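Local coordinates for protein cytochrome c552 (Thermochromatium tepidum, PDB 5ZE8) that probably carries electrons along a series of five covalently bound c-type hemes in a thermophilic purple sulfur photosynthetic bacterium, at residues F96-L100 and Q111-L115. Residues are numbered along the deposited sequence; the frame is centred on the assembly and turned at random.
With HEC (heme c), chain C.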
ATOM      1  N   PHE A  96      -8.591  13.367 -18.036  1.00 16.75           N
ATOM      2  CA  PHE A  96      -8.352  13.853 -16.665  1.00 14.39           C
ATOM      3  C   PHE A  96      -7.522  12.773 -15.962  1.00 13.95           C
ATOM      4  O   PHE A  96      -7.810  11.559 -16.043  1.00 15.10           O
ATOM      5  CB  PHE A  96      -9.674  14.079 -15.943  1.00 14.40           C
ATOM      6  CG  PHE A  96      -9.525  14.674 -14.566  1.00 13.58           C
ATOM      7  CD1 PHE A  96      -9.408  16.005 -14.438  1.00 12.21           C
ATOM      8  CD2 PHE A  96      -9.431  13.869 -13.458  1.00 13.19           C
ATOM      9  CE1 PHE A  96      -9.230  16.612 -13.209  1.00 11.32           C
ATOM     10  CE2 PHE A  96      -9.268  14.430 -12.212  1.00 12.21           C
ATOM     11  CZ  PHE A  96      -9.145  15.792 -12.103  1.00 12.32           C
ATOM     12  N   PRO A  97      -6.496  13.164 -15.231  1.00 12.89           N
ATOM     13  CA  PRO A  97      -5.530  12.156 -14.754  1.00 13.04           C
ATOM     14  C   PRO A  97      -6.146  11.147 -13.768  1.00 12.97           C
ATOM     15  O   PRO A  97      -6.537  11.531 -12.617  1.00 12.61           O
ATOM     16  CB  PRO A  97      -4.467  13.008 -14.085  1.00 14.56           C
ATOM     17  CG  PRO A  97      -4.605  14.405 -14.701  1.00 14.69           C
ATOM     18  CD  PRO A  97      -6.038  14.535 -14.936  1.00 13.12           C
ATOM     19  N   LEU A  98      -6.168   9.859 -14.129  1.00 12.69           N
ATOM     20  CA  LEU A  98      -6.844   8.885 -13.327  1.00 12.24           C
ATOM     21  C   LEU A  98      -6.148   8.701 -11.963  1.00 12.75           C
ATOM     22  O   LEU A  98      -6.814   8.292 -10.987  1.00 11.31           O
ATOM     23  CB  LEU A  98      -6.968   7.513 -14.025  1.00 14.87           C
ATOM     24  CG  LEU A  98      -5.685   6.698 -14.131  1.00 14.47           C
ATOM     25  CD1 LEU A  98      -6.032   5.282 -14.548  1.00 18.27           C
ATOM     26  CD2 LEU A  98      -4.548   7.191 -15.006  1.00 16.42           C
ATOM     27  N   CYS A  99      -4.836   9.026 -11.875  1.00 12.60           N
ATOM     28  CA  CYS A  99      -4.095   8.954 -10.635  1.00 11.62           C
ATOM     29  C   CYS A  99      -4.841   9.665  -9.520  1.00 10.68           C
ATOM     30  O   CYS A  99      -4.768   9.298  -8.360  1.00 10.05           O
ATOM     31  CB  CYS A  99      -2.723   9.565 -10.788  1.00 11.43           C
ATOM     32  SG  CYS A  99      -1.887   9.375 -12.385  1.00 13.53           S
ATOM     33  N   LEU A 100      -5.454  10.834  -9.856  1.00  9.96           N
ATOM     34  CA  LEU A 100      -6.005  11.700  -8.835  1.00 10.33           C
ATOM     35  C   LEU A 100      -7.198  11.059  -8.121  1.00  9.91           C
ATOM     36  O   LEU A 100      -7.532  11.432  -7.003  1.00 10.89           O
ATOM     37  CB  LEU A 100      -6.306  13.053  -9.374  1.00 11.76           C
ATOM     38  CG  LEU A 100      -5.160  13.778 -10.043  1.00 10.22           C
ATOM     39  CD1 LEU A 100      -5.672  15.042 -10.700  1.00 12.99           C
ATOM     40  CD2 LEU A 100      -3.933  13.906  -9.188  1.00 10.58           C
ATOM     41  N   GLN A 111     -12.752  18.252  -9.964  1.00 12.55           N
ATOM     42  CA  GLN A 111     -12.266  18.337 -11.379  1.00 12.56           C
ATOM     43  C   GLN A 111     -11.108  19.303 -11.542  1.00 13.13           C
ATOM     44  O   GLN A 111     -11.094  20.123 -12.508  1.00 14.70           O
ATOM     45  CB  GLN A 111     -13.412  18.673 -12.385  1.00 14.24           C
ATOM     46  CG  GLN A 111     -13.198  18.199 -13.844  1.00 16.44           C
ATOM     47  CD  GLN A 111     -13.300  16.719 -14.087  1.00 17.31           C
ATOM     48  OE1 GLN A 111     -12.774  16.241 -15.131  1.00 22.94           O
ATOM     49  NE2 GLN A 111     -13.960  15.981 -13.236  1.00 18.65           N
ATOM     50  N   THR A 112     -10.109  19.205 -10.683  1.00 12.69           N
ATOM     51  CA  THR A 112      -8.902  20.044 -10.794  1.00 13.49           C
ATOM     52  C   THR A 112      -7.627  19.231 -10.679  1.00 13.38           C
ATOM     53  O   THR A 112      -7.628  18.214  -9.931  1.00 13.00           O
ATOM     54  CB  THR A 112      -8.902  21.156  -9.744  1.00 14.46           C
ATOM     55  OG1 THR A 112      -7.743  22.008  -9.931  1.00 15.47           O
ATOM     56  CG2 THR A 112      -8.878  20.658  -8.335  1.00 14.16           C
ATOM     57  N   THR A 113      -6.597  19.658 -11.386  1.00 12.96           N
ATOM     58  CA  THR A 113      -5.302  19.016 -11.393  1.00 11.38           C
ATOM     59  C   THR A 113      -4.248  19.860 -10.688  1.00 12.61           C
ATOM     60  O   THR A 113      -3.116  19.417 -10.565  1.00 13.40           O
ATOM     61  CB  THR A 113      -4.812  18.575 -12.789  1.00 12.47           C
ATOM     62  OG1 THR A 113      -4.488  19.751 -13.588  1.00 12.64           O
ATOM     63  CG2 THR A 113      -5.895  17.826 -13.496  1.00 11.40           C
ATOM     64  N   LYS A 114      -4.637  21.022 -10.173  1.00 12.74           N
ATOM     65  CA  LYS A 114      -3.662  21.908  -9.523  1.00 14.11           C
ATOM     66  C   LYS A 114      -3.639  21.629  -8.045  1.00 12.31           C
ATOM     67  O   LYS A 114      -4.451  22.133  -7.281  1.00 14.53           O
ATOM     68  CB  LYS A 114      -4.034  23.398  -9.808  1.00 16.63           C
ATOM     69  CG  LYS A 114      -2.938  24.316  -9.260  1.00 19.31           C
ATOM     70  CD  LYS A 114      -3.097  25.724  -9.800  1.00 22.61           C
ATOM     71  CE  LYS A 114      -2.273  26.745  -8.997  1.00 25.29           C
ATOM     72  NZ  LYS A 114      -0.867  26.369  -8.888  1.00 26.01           N
ATOM     73  N   LEU A 115      -2.735  20.724  -7.703  1.00 13.58           N
ATOM     74  CA  LEU A 115      -2.804  20.068  -6.390  1.00 13.58           C
ATOM     75  C   LEU A 115      -2.337  20.985  -5.278  1.00 15.47           C
ATOM     76  O   LEU A 115      -2.602  20.698  -4.110  1.00 15.31           O
ATOM     77  CB  LEU A 115      -1.968  18.797  -6.428  1.00 14.51           C
ATOM     78  CG  LEU A 115      -2.442  17.776  -7.471  1.00 13.54           C
ATOM     79  CD1 LEU A 115      -1.580  16.537  -7.410  1.00 14.68           C
ATOM     80  CD2 LEU A 115      -3.951  17.502  -7.384  1.00 14.74           C
TER
HETATM   81 FE   HEC C 502      -0.864   4.842  -7.695  1.00 10.52          FE
HETATM   82  CHA HEC C 502       1.215   3.598  -5.241  1.00 11.37           C
HETATM   83  CHB HEC C 502       1.855   6.070  -9.320  1.00 12.99           C
HETATM   84  CHC HEC C 502      -2.805   5.772 -10.258  1.00 11.43           C
HETATM   85  CHD HEC C 502      -3.577   3.612  -6.090  1.00  9.89           C
HETATM   86  NA  HEC C 502       1.086   4.847  -7.429  1.00 12.34           N
HETATM   87  C1A HEC C 502       1.783   4.284  -6.312  1.00 11.29           C
HETATM   88  C2A HEC C 502       3.204   4.325  -6.526  1.00 13.49           C
HETATM   89  C3A HEC C 502       3.394   4.981  -7.669  1.00 13.49           C
HETATM   90  C4A HEC C 502       2.108   5.279  -8.215  1.00 12.71           C
HETATM   91  CMA HEC C 502       4.689   5.292  -8.348  1.00 14.14           C
HETATM   92  CAA HEC C 502       4.255   3.898  -5.573  1.00 12.08           C
HETATM   93  CBA HEC C 502       4.422   5.031  -4.523  1.00 11.47           C
HETATM   94  CGA HEC C 502       5.401   4.817  -3.413  1.00 11.50           C
HETATM   95  O1A HEC C 502       5.699   5.725  -2.549  1.00 12.95           O
HETATM   96  O2A HEC C 502       5.998   3.703  -3.254  1.00 12.93           O
HETATM   97  NB  HEC C 502      -0.504   5.842  -9.436  1.00 10.91           N
HETATM   98  C1B HEC C 502       0.639   6.312  -9.883  1.00 12.94           C
HETATM   99  C2B HEC C 502       0.400   7.070 -11.071  1.00 12.31           C
HETATM  100  C3B HEC C 502      -0.901   6.975 -11.439  1.00 12.73           C
HETATM  101  C4B HEC C 502      -1.483   6.134 -10.354  1.00 12.98           C
HETATM  102  CMB HEC C 502       1.488   7.775 -11.810  1.00 13.65           C
HETATM  103  CAB HEC C 502      -1.645   7.491 -12.594  1.00 13.10           C
HETATM  104  CBB HEC C 502      -1.035   7.340 -13.863  1.00 13.39           C
HETATM  105  NC  HEC C 502      -2.798   4.700  -8.104  1.00 11.39           N
HETATM  106  C1C HEC C 502      -3.480   5.088  -9.281  1.00 10.03           C
HETATM  107  C2C HEC C 502      -4.864   4.771  -9.229  1.00  9.80           C
HETATM  108  C3C HEC C 502      -5.101   4.206  -7.997  1.00  9.94           C
HETATM  109  C4C HEC C 502      -3.801   4.189  -7.324  1.00  9.06           C
HETATM  110  CMC HEC C 502      -5.862   5.097 -10.279  1.00  9.38           C
HETATM  111  CAC HEC C 502      -6.368   3.708  -7.432  1.00 10.04           C
HETATM  112  CBC HEC C 502      -7.051   2.750  -8.231  1.00 11.67           C
HETATM  113  ND  HEC C 502      -1.130   3.894  -6.010  1.00 10.35           N
HETATM  114  C1D HEC C 502      -2.301   3.484  -5.460  1.00 10.18           C
HETATM  115  C2D HEC C 502      -2.108   2.779  -4.219  1.00 11.62           C
HETATM  116  C3D HEC C 502      -0.794   2.713  -4.015  1.00 11.32           C
HETATM  117  C4D HEC C 502      -0.173   3.417  -5.143  1.00 12.31           C
HETATM  118  CMD HEC C 502      -3.197   2.172  -3.400  1.00 11.37           C
HETATM  119  CAD HEC C 502      -0.067   2.086  -2.818  1.00 11.41           C
HETATM  120  CBD HEC C 502       0.283   0.706  -3.265  1.00 12.16           C
HETATM  121  CGD HEC C 502       1.095  -0.085  -2.238  1.00 11.75           C
HETATM  122  O1D HEC C 502       1.241   0.275  -1.101  1.00 12.67           O
HETATM  123  O2D HEC C 502       1.702  -1.146  -2.614  1.00 12.67           O
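The ring of F96 is packed between the pyrrolidine of P97 and the side chain of Q111. P97 CD lies over one face, 3.5 Å above the ring plane; Q111 CD lies over the opposite face. F96 has CG anti to its own nitrogen (chi1 -176°), which carries the ring across to the 111-115 loop. There its CZ edge meets the carbonyl T112 O at 3.6 Å, near the ring plane, so the slightly positive C-H rim faces a polar oxygen. The tight part centres on the methyl of T113: CG2 stands 3.6 Å from F96 CE1 and also packs on P97 CD and L100 CD1. Threonine suits this place because its hydroxyl turns to A85 and M88, leaving the methyl for the apolar side. Deeper in, L100 CD2 meets L115 CD1 at 4.0 Å, an apolar contact of buried methyls that suits leucine. T112, also buried but turned away from F96, has its hydroxyl hydrogen-bonded to E86 and accepting from K114 N in an ST turn. L100 follows C99, the first cysteine of a CXXCH heme-binding motif, its SG bonded covalently to heme CAB at 1.9 Å; the contact thus packs the start of this motif against the loop beyond helix 105-109. That helix ends in a Schellman motif with Q111 as C-prime residue. An alanine at F96 is likely to leave a gap between P97 and the Q111 amide, take the ring contact from T113 CG2 and leave Q111 freer to turn. On the solvent side stands one exposed side chain: Q111, bent at chi2 (72°), lays its amide over the ring face near the rim, the two planes 38° apart and OE1 3.4 Å from F96 CD1; a long polar residue suits this reach from the surface.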